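PDB 5GJ3: periplasmic binding protein from Roseiflexus sp. RS-1, which binds heme in the periplasm, here two heme molecules at once, and probably hands it on to the membrane transporter of a bacterial heme-acquisition system. Local coordinates for residues A[7-12]-A[57-62]; A[103-108]-A[119-124]; A[133-138]-A[256-261]; A[201-206]-A[234-239]. One frame throughout, in Å; residues are numbered along the deposited sequence.

Interaction 1 of 4, residues A[7-12]-A[57-62]; sequences RIVSLN and EGILSL
Val9 turns its side chain toward 57-62 and meets Ile59 of the helix and Leu62 in the loop that follows, one with each methyl. Val9 CG1, anti to the backbone N, reaches Ile59 CG2 at 4.0 Å, while Val9 CG2 approaches Leu62 CD1 at 3.9 Å with the two side chains at about a right angle. Two residues on, just past the strand, Leu11 CD2 touches Ile59 CD1 at 3.8 Å, again nearly perpendicular. Val9, Leu11 and Ile59 are all buried, and Ile59 also touches helix 76-84 and strand 66-70, so this end is the tight, wholly apolar part of the contact. The opposite end, at Arg7 and Leu62, is partly exposed and polar. There the arginine chain bends at chi3 (65°) and brings its guanidinium side-on to a carbonyl: Arg7 NE donates to Leu62 O at 3.1 Å and Arg7 NH2 to the same oxygen at 3.0 Å. The oxygen lies in the guanidinium plane. Because two N-H groups converge on one acceptor, the N-H...O angles stay at 143° and 150°, short of straight; Arg7 NE has a further, weak bond to Asn63 O. The chemistry implies a neutral partner for a positive group: the arginine ties down the backbone carbonyl of Leu62 without a salt bridge, and hydrophobic packing joins helix 56-60 to strand 8-10 of the parallel sheet.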
# COMPACT_ATOMS: atom_id res chain seq x y z
N ARG A 7 -0.45 -25.32 5.94
CA ARG A 7 -1.63 -24.72 5.33
C ARG A 7 -1.80 -23.31 5.94
O ARG A 7 -2.26 -23.16 7.06
CB ARG A 7 -2.89 -25.56 5.57
CG ARG A 7 -2.86 -26.97 4.91
CD ARG A 7 -4.08 -27.79 5.33
NE ARG A 7 -5.33 -27.20 4.82
CZ ARG A 7 -5.68 -27.22 3.53
NH1 ARG A 7 -4.91 -27.82 2.64
NH2 ARG A 7 -6.80 -26.65 3.12
N ILE A 8 -1.37 -22.32 5.18
CA ILE A 8 -1.31 -20.93 5.64
C ILE A 8 -2.53 -20.15 5.15
O ILE A 8 -2.90 -20.18 3.92
CB ILE A 8 -0.03 -20.24 5.13
CG1 ILE A 8 1.23 -21.12 5.42
CG2 ILE A 8 0.16 -18.83 5.74
CD1 ILE A 8 2.51 -20.51 4.85
N VAL A 9 -3.17 -19.48 6.11
CA VAL A 9 -4.19 -18.51 5.83
C VAL A 9 -3.57 -17.15 6.18
O VAL A 9 -3.11 -16.92 7.31
CB VAL A 9 -5.51 -18.72 6.59
CG1 VAL A 9 -6.47 -17.56 6.24
CG2 VAL A 9 -6.17 -20.06 6.19
N SER A 10 -3.50 -16.30 5.16
CA SER A 10 -2.86 -15.00 5.30
C SER A 10 -3.96 -13.91 5.40
O SER A 10 -4.86 -13.82 4.53
CB SER A 10 -1.95 -14.77 4.11
OG SER A 10 -1.51 -13.42 4.15
N LEU A 11 -3.89 -13.08 6.43
CA LEU A 11 -4.98 -12.14 6.71
C LEU A 11 -4.93 -10.76 5.97
O LEU A 11 -5.92 -10.01 6.00
CB LEU A 11 -5.11 -11.90 8.24
CG LEU A 11 -5.25 -13.20 9.08
CD1 LEU A 11 -5.32 -12.78 10.53
CD2 LEU A 11 -6.52 -13.94 8.67
N ASN A 12 -3.81 -10.44 5.35
CA ASN A 12 -3.65 -9.11 4.75
C ASN A 12 -2.97 -9.25 3.42
O ASN A 12 -2.08 -10.09 3.27
CB ASN A 12 -2.83 -8.14 5.63
CG ASN A 12 -3.35 -8.08 7.02
OD1 ASN A 12 -2.97 -8.88 7.88
ND2 ASN A 12 -4.30 -7.21 7.24
N GLU A 57 -15.36 -18.28 10.32
CA GLU A 57 -15.72 -19.55 9.66
C GLU A 57 -15.00 -19.75 8.31
O GLU A 57 -14.55 -20.85 8.01
CB GLU A 57 -17.25 -19.71 9.49
CG GLU A 57 -17.72 -20.89 8.62
CD GLU A 57 -17.39 -22.28 9.20
OE1 GLU A 57 -16.93 -22.39 10.37
OE2 GLU A 57 -17.58 -23.30 8.48
N GLY A 58 -14.87 -18.69 7.52
CA GLY A 58 -14.13 -18.76 6.28
C GLY A 58 -12.66 -19.13 6.49
O GLY A 58 -12.08 -19.86 5.70
N ILE A 59 -12.03 -18.61 7.54
CA ILE A 59 -10.66 -18.99 7.85
C ILE A 59 -10.64 -20.46 8.40
O ILE A 59 -9.84 -21.29 7.96
CB ILE A 59 -10.04 -18.05 8.95
CG1 ILE A 59 -9.85 -16.62 8.43
CG2 ILE A 59 -8.70 -18.58 9.46
CD1 ILE A 59 -9.87 -15.57 9.54
N LEU A 60 -11.48 -20.75 9.40
CA LEU A 60 -11.34 -22.07 10.10
C LEU A 60 -11.72 -23.29 9.26
O LEU A 60 -11.15 -24.38 9.43
CB LEU A 60 -12.03 -22.07 11.46
CG LEU A 60 -11.47 -21.02 12.43
CD1 LEU A 60 -12.46 -20.84 13.56
CD2 LEU A 60 -10.07 -21.38 12.97
N SER A 61 -12.63 -23.09 8.32
CA SER A 61 -13.05 -24.17 7.46
C SER A 61 -11.95 -24.56 6.43
O SER A 61 -12.09 -25.58 5.76
CB SER A 61 -14.37 -23.85 6.79
OG SER A 61 -14.19 -22.96 5.72
N LEU A 62 -10.87 -23.78 6.34
CA LEU A 62 -9.75 -24.17 5.48
C LEU A 62 -8.73 -25.06 6.21
O LEU A 62 -7.71 -25.40 5.64
CB LEU A 62 -9.03 -22.94 4.90
CG LEU A 62 -9.91 -22.00 4.07
CD1 LEU A 62 -9.16 -20.71 3.77
CD2 LEU A 62 -10.40 -22.70 2.80

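Interaction 2 of 4, residues A[103-108]-A[119-124]; sequences QKIRFV and ERLAAQ
Ile105 and Arg106, neighbours on helix 100-111, carry the contact with 119-124, and the two segments run antiparallel, their axes 9.0 Å apart at an angle of 171°. Ile105 comes first and points toward the partner helix. Ile105 CG2 rests 4.0 Å from Leu121 CB and 4.3 Å from Ala122 CB, while CD1 extends toward Leu121 CG; the small alanine side chain is consistent with a CA-CA separation of just 6.2 Å between Ile105 and Ala122. Next, Arg106 keeps its chain extended from CG to NE, and this carries the guanidinium across to Glu119, whose own chain folds at chi2 (-52°). Two nitrogens grip two oxygens side-on: Arg106 NE to Glu119 OE2 at 2.8 Å, on the syn lone pair, and Arg106 NH2 to Glu119 OE1 at 2.7 Å, nearly straight at 170°. The guanidinium and carboxylate are nearly coplanar, and Ala122 CB lies over one face of the guanidinium, 4.3 Å above its plane. Gln102 takes the remaining nitrogen, NH1, which further fixes the group's rotation. The salt bridge lies toward the surface beside the apolar pair. Inward, helix 100-111 packs on strands 66-70 and 89-92 and on helix 13-21, and helix 115-136 reaches helix 13-21 through Leu121.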
# COMPACT_ATOMS: atom_id res chain seq x y z
N GLN A 103 10.65 -5.11 8.53
CA GLN A 103 10.06 -5.71 9.72
C GLN A 103 9.03 -6.80 9.35
O GLN A 103 9.04 -7.88 9.93
CB GLN A 103 9.41 -4.59 10.51
CG GLN A 103 9.13 -4.85 11.95
CD GLN A 103 8.54 -3.58 12.54
OE1 GLN A 103 7.38 -3.56 12.97
NE2 GLN A 103 9.29 -2.48 12.42
N LYS A 104 8.16 -6.54 8.38
CA LYS A 104 7.15 -7.53 8.00
C LYS A 104 7.78 -8.75 7.33
O LYS A 104 7.32 -9.93 7.52
CB LYS A 104 6.07 -6.90 7.10
CG LYS A 104 5.16 -5.92 7.88
CD LYS A 104 4.06 -5.33 6.97
CE LYS A 104 4.55 -4.37 5.93
NZ LYS A 104 3.44 -3.66 5.16
N ILE A 105 8.83 -8.48 6.55
CA ILE A 105 9.55 -9.58 5.88
C ILE A 105 10.18 -10.52 6.90
O ILE A 105 9.99 -11.74 6.79
CB ILE A 105 10.58 -9.07 4.84
CG1 ILE A 105 9.85 -8.49 3.61
CG2 ILE A 105 11.54 -10.19 4.42
CD1 ILE A 105 10.74 -7.53 2.85
N ARG A 106 10.89 -9.95 7.89
CA ARG A 106 11.48 -10.78 8.97
C ARG A 106 10.45 -11.55 9.78
O ARG A 106 10.68 -12.73 10.18
CB ARG A 106 12.39 -9.94 9.89
CG ARG A 106 13.58 -9.35 9.13
CD ARG A 106 14.52 -8.53 10.04
NE ARG A 106 15.82 -8.49 9.41
CZ ARG A 106 16.42 -7.40 8.90
NH1 ARG A 106 15.86 -6.19 9.01
NH2 ARG A 106 17.62 -7.50 8.33
N PHE A 107 9.30 -10.91 10.03
CA PHE A 107 8.20 -11.55 10.77
C PHE A 107 7.67 -12.80 10.03
O PHE A 107 7.55 -13.89 10.63
CB PHE A 107 7.09 -10.52 11.03
CG PHE A 107 5.72 -11.12 11.24
CD1 PHE A 107 5.37 -11.68 12.48
CD2 PHE A 107 4.74 -11.02 10.24
CE1 PHE A 107 4.06 -12.18 12.71
CE2 PHE A 107 3.44 -11.48 10.45
CZ PHE A 107 3.08 -12.08 11.72
N VAL A 108 7.40 -12.65 8.75
CA VAL A 108 6.88 -13.78 7.96
C VAL A 108 7.96 -14.86 7.86
O VAL A 108 7.67 -16.09 8.01
CB VAL A 108 6.40 -13.35 6.56
CG1 VAL A 108 6.01 -14.59 5.71
CG2 VAL A 108 5.19 -12.40 6.65
N GLU A 119 16.35 -12.62 5.43
CA GLU A 119 17.47 -11.63 5.39
C GLU A 119 17.86 -11.22 3.97
O GLU A 119 18.09 -10.05 3.71
CB GLU A 119 18.71 -12.12 6.14
CG GLU A 119 18.48 -12.29 7.62
CD GLU A 119 17.89 -11.05 8.27
OE1 GLU A 119 18.57 -10.01 8.29
OE2 GLU A 119 16.74 -11.09 8.75
N ARG A 120 17.88 -12.20 3.07
CA ARG A 120 18.11 -11.96 1.66
C ARG A 120 17.00 -11.06 1.05
O ARG A 120 17.33 -10.08 0.43
CB ARG A 120 18.21 -13.32 0.92
CG ARG A 120 18.79 -13.31 -0.49
CD ARG A 120 18.24 -14.49 -1.33
NE ARG A 120 18.51 -15.82 -0.75
CZ ARG A 120 17.79 -16.93 -0.98
NH1 ARG A 120 16.72 -16.90 -1.77
NH2 ARG A 120 18.12 -18.08 -0.40
N LEU A 121 15.71 -11.38 1.20
CA LEU A 121 14.65 -10.47 0.74
C LEU A 121 14.68 -9.05 1.37
O LEU A 121 14.54 -8.05 0.64
CB LEU A 121 13.27 -11.11 0.91
CG LEU A 121 12.11 -10.39 0.23
CD1 LEU A 121 12.39 -10.17 -1.27
CD2 LEU A 121 10.80 -11.15 0.45
N ALA A 122 14.85 -8.94 2.69
CA ALA A 122 14.89 -7.63 3.36
C ALA A 122 16.07 -6.77 2.84
O ALA A 122 15.89 -5.59 2.62
CB ALA A 122 15.00 -7.75 4.87
N ALA A 123 17.25 -7.38 2.68
CA ALA A 123 18.48 -6.70 2.19
C ALA A 123 18.24 -6.14 0.78
O ALA A 123 18.65 -5.04 0.48
CB ALA A 123 19.65 -7.67 2.19
N GLN A 124 17.57 -6.91 -0.08
CA GLN A 124 17.22 -6.46 -1.41
C GLN A 124 16.19 -5.32 -1.42
O GLN A 124 16.32 -4.37 -2.18
CB GLN A 124 16.70 -7.64 -2.24
CG GLN A 124 16.37 -7.33 -3.70
CD GLN A 124 17.54 -6.77 -4.53
OE1 GLN A 124 18.74 -7.06 -4.27
NE2 GLN A 124 17.20 -5.97 -5.56

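Interaction 3 of 4, residues A[133-138]-A[256-261]; sequences RDLARR and DLTIAF. With ZN (zinc ion), chain G.
A chi1 of -158° places Thr258 OG1 anti to the backbone N and sets the hydroxyl against Ala136, whereas the CG2 methyl falls between the backbone N and the carbonyl carbon and faces Leu135. Thr258 OG1 packs within 3.1 Å of Ala136 CA and lies close to its CB, and Thr258 CG2 meets Leu135 CB at 3.7 Å. This close fit brings Ala136 CA and Thr258 CA to 5.5 Å. The hydrogen-bond partner of the hydroxyl is Ala172 O, outside the two segments. Arg138 bends at chi3 (-61°) and folds back over Leu135: Arg138 NE donates to Leu135 O at 3.0 Å on a lone pair of that carbonyl, and Leu135 CD2 lies over one guanidinium face. Water 1 then bridges the segments, donating to Leu135 O at 2.8 Å and to Thr258 OG1 at 3.0 Å while accepting from Arg138 NH2. Nearer the solvent, Ile259 CD1 meets Leu135 CD1 at 4.2 Å, and Arg138 also makes a cation-pi contact with Tyr262. Farther round helix 250-267, Asp256 OD1 and two waters bind a zinc ion. The arrangement is helix-on-helix packing toward the C-terminal end of helix 115-136, the long helix that, as in cluster A-type periplasmic binding proteins, joins the two lobes.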
# COMPACT_ATOMS: atom_id res chain seq x y z
N ARG A 133 15.84 6.57 -3.08
CA ARG A 133 16.11 7.75 -2.24
C ARG A 133 17.30 8.56 -2.77
O ARG A 133 17.28 9.81 -2.75
CB ARG A 133 16.34 7.35 -0.78
CG ARG A 133 15.04 7.04 -0.04
CD ARG A 133 15.41 6.85 1.43
NE ARG A 133 14.50 7.53 2.30
CZ ARG A 133 14.85 8.10 3.44
NH1 ARG A 133 16.11 8.11 3.82
NH2 ARG A 133 13.93 8.68 4.20
N ASP A 134 18.30 7.84 -3.27
CA ASP A 134 19.43 8.46 -3.96
C ASP A 134 18.93 9.20 -5.22
O ASP A 134 19.39 10.31 -5.53
CB ASP A 134 20.42 7.35 -4.31
CG ASP A 134 21.49 7.81 -5.23
OD1 ASP A 134 21.23 7.88 -6.46
OD2 ASP A 134 22.61 8.11 -4.75
N LEU A 135 18.03 8.59 -5.99
CA LEU A 135 17.48 9.34 -7.14
C LEU A 135 16.67 10.57 -6.69
O LEU A 135 16.68 11.65 -7.36
CB LEU A 135 16.61 8.44 -8.02
CG LEU A 135 17.39 7.40 -8.82
CD1 LEU A 135 16.36 6.42 -9.38
CD2 LEU A 135 18.16 8.12 -9.95
N ALA A 136 15.96 10.42 -5.57
CA ALA A 136 15.15 11.52 -5.06
C ALA A 136 16.01 12.73 -4.61
O ALA A 136 15.54 13.86 -4.64
CB ALA A 136 14.22 11.05 -3.92
N ARG A 137 17.24 12.49 -4.17
CA ARG A 137 18.19 13.56 -3.81
C ARG A 137 18.57 14.49 -4.97
O ARG A 137 19.04 15.57 -4.74
CB ARG A 137 19.46 12.98 -3.18
CG ARG A 137 19.27 12.66 -1.74
CD ARG A 137 20.52 12.06 -1.10
NE ARG A 137 20.11 11.49 0.18
CZ ARG A 137 19.86 10.20 0.41
NH1 ARG A 137 20.04 9.28 -0.52
NH2 ARG A 137 19.46 9.84 1.61
N ARG A 138 18.34 14.10 -6.22
CA ARG A 138 18.56 15.04 -7.31
C ARG A 138 17.51 16.18 -7.37
O ARG A 138 17.65 17.11 -8.16
CB ARG A 138 18.48 14.29 -8.63
CG ARG A 138 19.36 13.03 -8.71
CD ARG A 138 19.09 12.35 -10.04
NE ARG A 138 17.68 11.95 -10.14
CZ ARG A 138 17.07 11.62 -11.27
NH1 ARG A 138 17.71 11.59 -12.42
NH2 ARG A 138 15.80 11.28 -11.27
N ASP A 256 9.33 4.71 -9.16
CA ASP A 256 8.36 5.26 -10.13
C ASP A 256 7.93 6.67 -9.68
O ASP A 256 7.84 7.57 -10.53
CB ASP A 256 7.11 4.37 -10.27
CG ASP A 256 7.42 3.02 -10.89
OD1 ASP A 256 8.52 2.85 -11.48
OD2 ASP A 256 6.57 2.10 -10.77
N LEU A 257 7.62 6.85 -8.38
CA LEU A 257 7.23 8.17 -7.91
C LEU A 257 8.34 9.18 -8.15
O LEU A 257 8.08 10.28 -8.67
CB LEU A 257 6.86 8.19 -6.42
CG LEU A 257 5.63 7.40 -6.06
CD1 LEU A 257 5.60 7.37 -4.53
CD2 LEU A 257 4.44 8.14 -6.69
N THR A 258 9.58 8.84 -7.75
CA THR A 258 10.63 9.88 -7.81
C THR A 258 10.99 10.28 -9.23
O THR A 258 11.29 11.44 -9.50
CB THR A 258 11.92 9.48 -6.98
OG1 THR A 258 12.62 10.67 -6.68
CG2 THR A 258 12.89 8.58 -7.80
N ILE A 259 10.95 9.33 -10.15
CA ILE A 259 11.10 9.62 -11.60
C ILE A 259 10.03 10.63 -12.05
O ILE A 259 10.34 11.65 -12.68
CB ILE A 259 11.03 8.32 -12.48
CG1 ILE A 259 12.19 7.34 -12.18
CG2 ILE A 259 11.06 8.69 -13.97
CD1 ILE A 259 13.51 8.02 -12.06
N ALA A 260 8.77 10.37 -11.71
CA ALA A 260 7.67 11.31 -12.04
C ALA A 260 7.83 12.69 -11.35
O ALA A 260 7.65 13.76 -11.96
CB ALA A 260 6.35 10.69 -11.68
N PHE A 261 8.22 12.67 -10.08
CA PHE A 261 8.36 13.91 -9.33
C PHE A 261 9.49 14.75 -9.93
O PHE A 261 9.42 15.99 -9.97
CB PHE A 261 8.68 13.58 -7.88
CG PHE A 261 7.50 13.03 -7.07
CD1 PHE A 261 6.24 12.79 -7.65
CD2 PHE A 261 7.70 12.69 -5.72
CE1 PHE A 261 5.19 12.28 -6.87
CE2 PHE A 261 6.67 12.17 -4.95
CZ PHE A 261 5.41 11.96 -5.53
ZN ZN G . 9.21 1.12 -12.31
O HOH W 1 14.35 11.91 -8.82
O HOH W 2 7.30 0.35 -12.78
O HOH W 3 10.00 0.74 -10.48

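Interaction 4 of 4, residues A[201-206]-A[234-239]; sequences VLLVLD and RIIALD
Leu202 and Ile235 lie side by side and point the same way, their CD1 methyls 3.6 Å apart, on one face of a parallel strand pair. Val204 and Ala237 continue that face. Val204 CG2, set between the backbone N and the carbonyl carbon (chi1 -62° for CG1), touches both Ala237 CB at 3.7 Å and Ile235 CG2 at 3.9 Å, and so links two residues of the adjacent strand. The other face holds Leu203 and Ile236, which slant across each other: with its CG anti to the backbone N (chi1 -179°), Leu203 sends CD1 over to Ile236 CG2 at 3.8 Å, and Val201 CG1 approaches Ile236 CG1 at 3.7 Å from two residues earlier. The strands, inclined at 23°, are joined through helices 206-211, 214-218 and 228-232 in a beta-alpha-beta crossover; 235-238 is the edge strand of the second lobe's mixed sheet, and 201-205 pairs with 144-151 on its other side. Helices 250-267 and 164-171 pack on the face bearing Leu203. A backbone ladder ties the pair together, with Ile236 N donating to Leu202 O at 2.9 Å and Val204 N to Ile236 O at 3.0 Å. The final rung differs: Asp206 N reaches Leu238 O at 2.9 Å from well above the carbonyl plane as the chain turns into helix 206-211. Leu205, just before this turn, touches heme, and Asp239 is the N-cap of helix 240-244, its OD2 hydrogen-bonded to Tyr242 N.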
# COMPACT_ATOMS: atom_id res chain seq x y z
N VAL A 201 1.38 17.80 -8.92
CA VAL A 201 1.09 16.38 -9.24
C VAL A 201 -0.17 15.93 -8.50
O VAL A 201 -0.31 16.17 -7.32
CB VAL A 201 2.30 15.46 -8.84
CG1 VAL A 201 2.03 13.97 -9.20
CG2 VAL A 201 3.58 15.99 -9.51
N LEU A 202 -1.09 15.28 -9.21
CA LEU A 202 -2.17 14.55 -8.57
C LEU A 202 -1.85 13.05 -8.51
O LEU A 202 -1.63 12.39 -9.55
CB LEU A 202 -3.49 14.79 -9.33
CG LEU A 202 -4.00 16.23 -9.15
CD1 LEU A 202 -4.98 16.58 -10.25
CD2 LEU A 202 -4.65 16.42 -7.78
N LEU A 203 -1.78 12.52 -7.30
CA LEU A 203 -1.50 11.10 -7.11
C LEU A 203 -2.80 10.38 -6.72
O LEU A 203 -3.45 10.74 -5.76
CB LEU A 203 -0.40 10.92 -6.05
CG LEU A 203 0.10 9.51 -5.69
CD1 LEU A 203 0.70 8.81 -6.88
CD2 LEU A 203 1.11 9.55 -4.55
N VAL A 204 -3.19 9.38 -7.51
CA VAL A 204 -4.44 8.64 -7.27
C VAL A 204 -4.25 7.11 -7.38
O VAL A 204 -3.22 6.63 -7.85
CB VAL A 204 -5.50 9.03 -8.32
CG1 VAL A 204 -5.83 10.53 -8.19
CG2 VAL A 204 -5.03 8.66 -9.74
N LEU A 205 -5.26 6.36 -6.98
CA LEU A 205 -5.22 4.90 -7.23
C LEU A 205 -5.84 4.55 -8.61
O LEU A 205 -6.76 5.27 -9.09
CB LEU A 205 -5.93 4.18 -6.12
CG LEU A 205 -5.34 4.52 -4.75
CD1 LEU A 205 -6.14 3.87 -3.65
CD2 LEU A 205 -3.85 4.18 -4.61
N ASP A 206 -5.28 3.51 -9.25
CA ASP A 206 -5.83 2.91 -10.48
C ASP A 206 -7.37 2.83 -10.43
O ASP A 206 -8.09 3.41 -11.30
CB ASP A 206 -5.27 1.48 -10.72
CG ASP A 206 -3.92 1.46 -11.46
OD1 ASP A 206 -3.36 2.54 -11.76
OD2 ASP A 206 -3.40 0.33 -11.74
N ARG A 234 -1.01 16.19 -15.17
CA ARG A 234 0.04 15.45 -14.49
C ARG A 234 -0.60 14.61 -13.40
O ARG A 234 -0.63 14.97 -12.23
CB ARG A 234 1.04 16.43 -13.93
CG ARG A 234 2.40 15.86 -13.71
CD ARG A 234 3.32 16.99 -13.35
NE ARG A 234 3.79 17.84 -14.44
CZ ARG A 234 4.88 17.59 -15.15
NH1 ARG A 234 5.54 16.45 -15.00
NH2 ARG A 234 5.32 18.45 -16.05
N ILE A 235 -1.18 13.48 -13.83
CA ILE A 235 -1.88 12.56 -12.94
C ILE A 235 -0.99 11.31 -12.93
O ILE A 235 -0.63 10.83 -14.01
CB ILE A 235 -3.29 12.12 -13.47
CG1 ILE A 235 -4.19 13.29 -13.95
CG2 ILE A 235 -3.98 11.15 -12.51
CD1 ILE A 235 -4.24 14.52 -13.10
N ILE A 236 -0.67 10.79 -11.74
CA ILE A 236 0.07 9.52 -11.61
C ILE A 236 -0.95 8.57 -10.98
O ILE A 236 -1.50 8.87 -9.93
CB ILE A 236 1.26 9.62 -10.57
CG1 ILE A 236 2.26 10.72 -10.88
CG2 ILE A 236 1.96 8.26 -10.38
CD1 ILE A 236 2.83 10.68 -12.28
N ALA A 237 -1.25 7.45 -11.63
CA ALA A 237 -2.19 6.49 -11.06
C ALA A 237 -1.41 5.21 -10.79
O ALA A 237 -0.74 4.69 -11.68
CB ALA A 237 -3.36 6.24 -12.00
N LEU A 238 -1.47 4.71 -9.57
CA LEU A 238 -0.73 3.48 -9.24
C LEU A 238 -1.72 2.51 -8.62
O LEU A 238 -2.72 2.92 -8.05
CB LEU A 238 0.45 3.76 -8.26
CG LEU A 238 1.61 4.63 -8.83
CD1 LEU A 238 2.65 4.93 -7.77
CD2 LEU A 238 2.28 3.95 -10.01
N ASP A 239 -1.44 1.21 -8.74
CA ASP A 239 -2.18 0.17 -8.03
C ASP A 239 -2.11 0.37 -6.50
O ASP A 239 -1.05 0.67 -5.98
CB ASP A 239 -1.55 -1.18 -8.39
CG ASP A 239 -2.17 -2.30 -7.63
OD1 ASP A 239 -3.30 -2.66 -8.00
OD2 ASP A 239 -1.56 -2.81 -6.67

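Interactions 1 and 2 come first along the chain and interaction 3 then encloses interaction 4, whose segments both lie between 133-138 and 256-261. Interactions 1 and 4 belong to different sheets, on opposite sides of the chain's centre with their own centres about 33 Å apart, and the two hemes lie between the lobes. Interactions 2 and 3 share helix 115-136, with centres about 23 Å apart, so one long helix runs from the first lobe to the second. Interactions 3 and 4 touch directly: Leu257 and Ala260 of helix 250-267 pack on Leu203, Ile236 and Leu238. The long helix shared by interactions 2 and 3 is consistent with a fairly rigid two-lobed heme-binding protein.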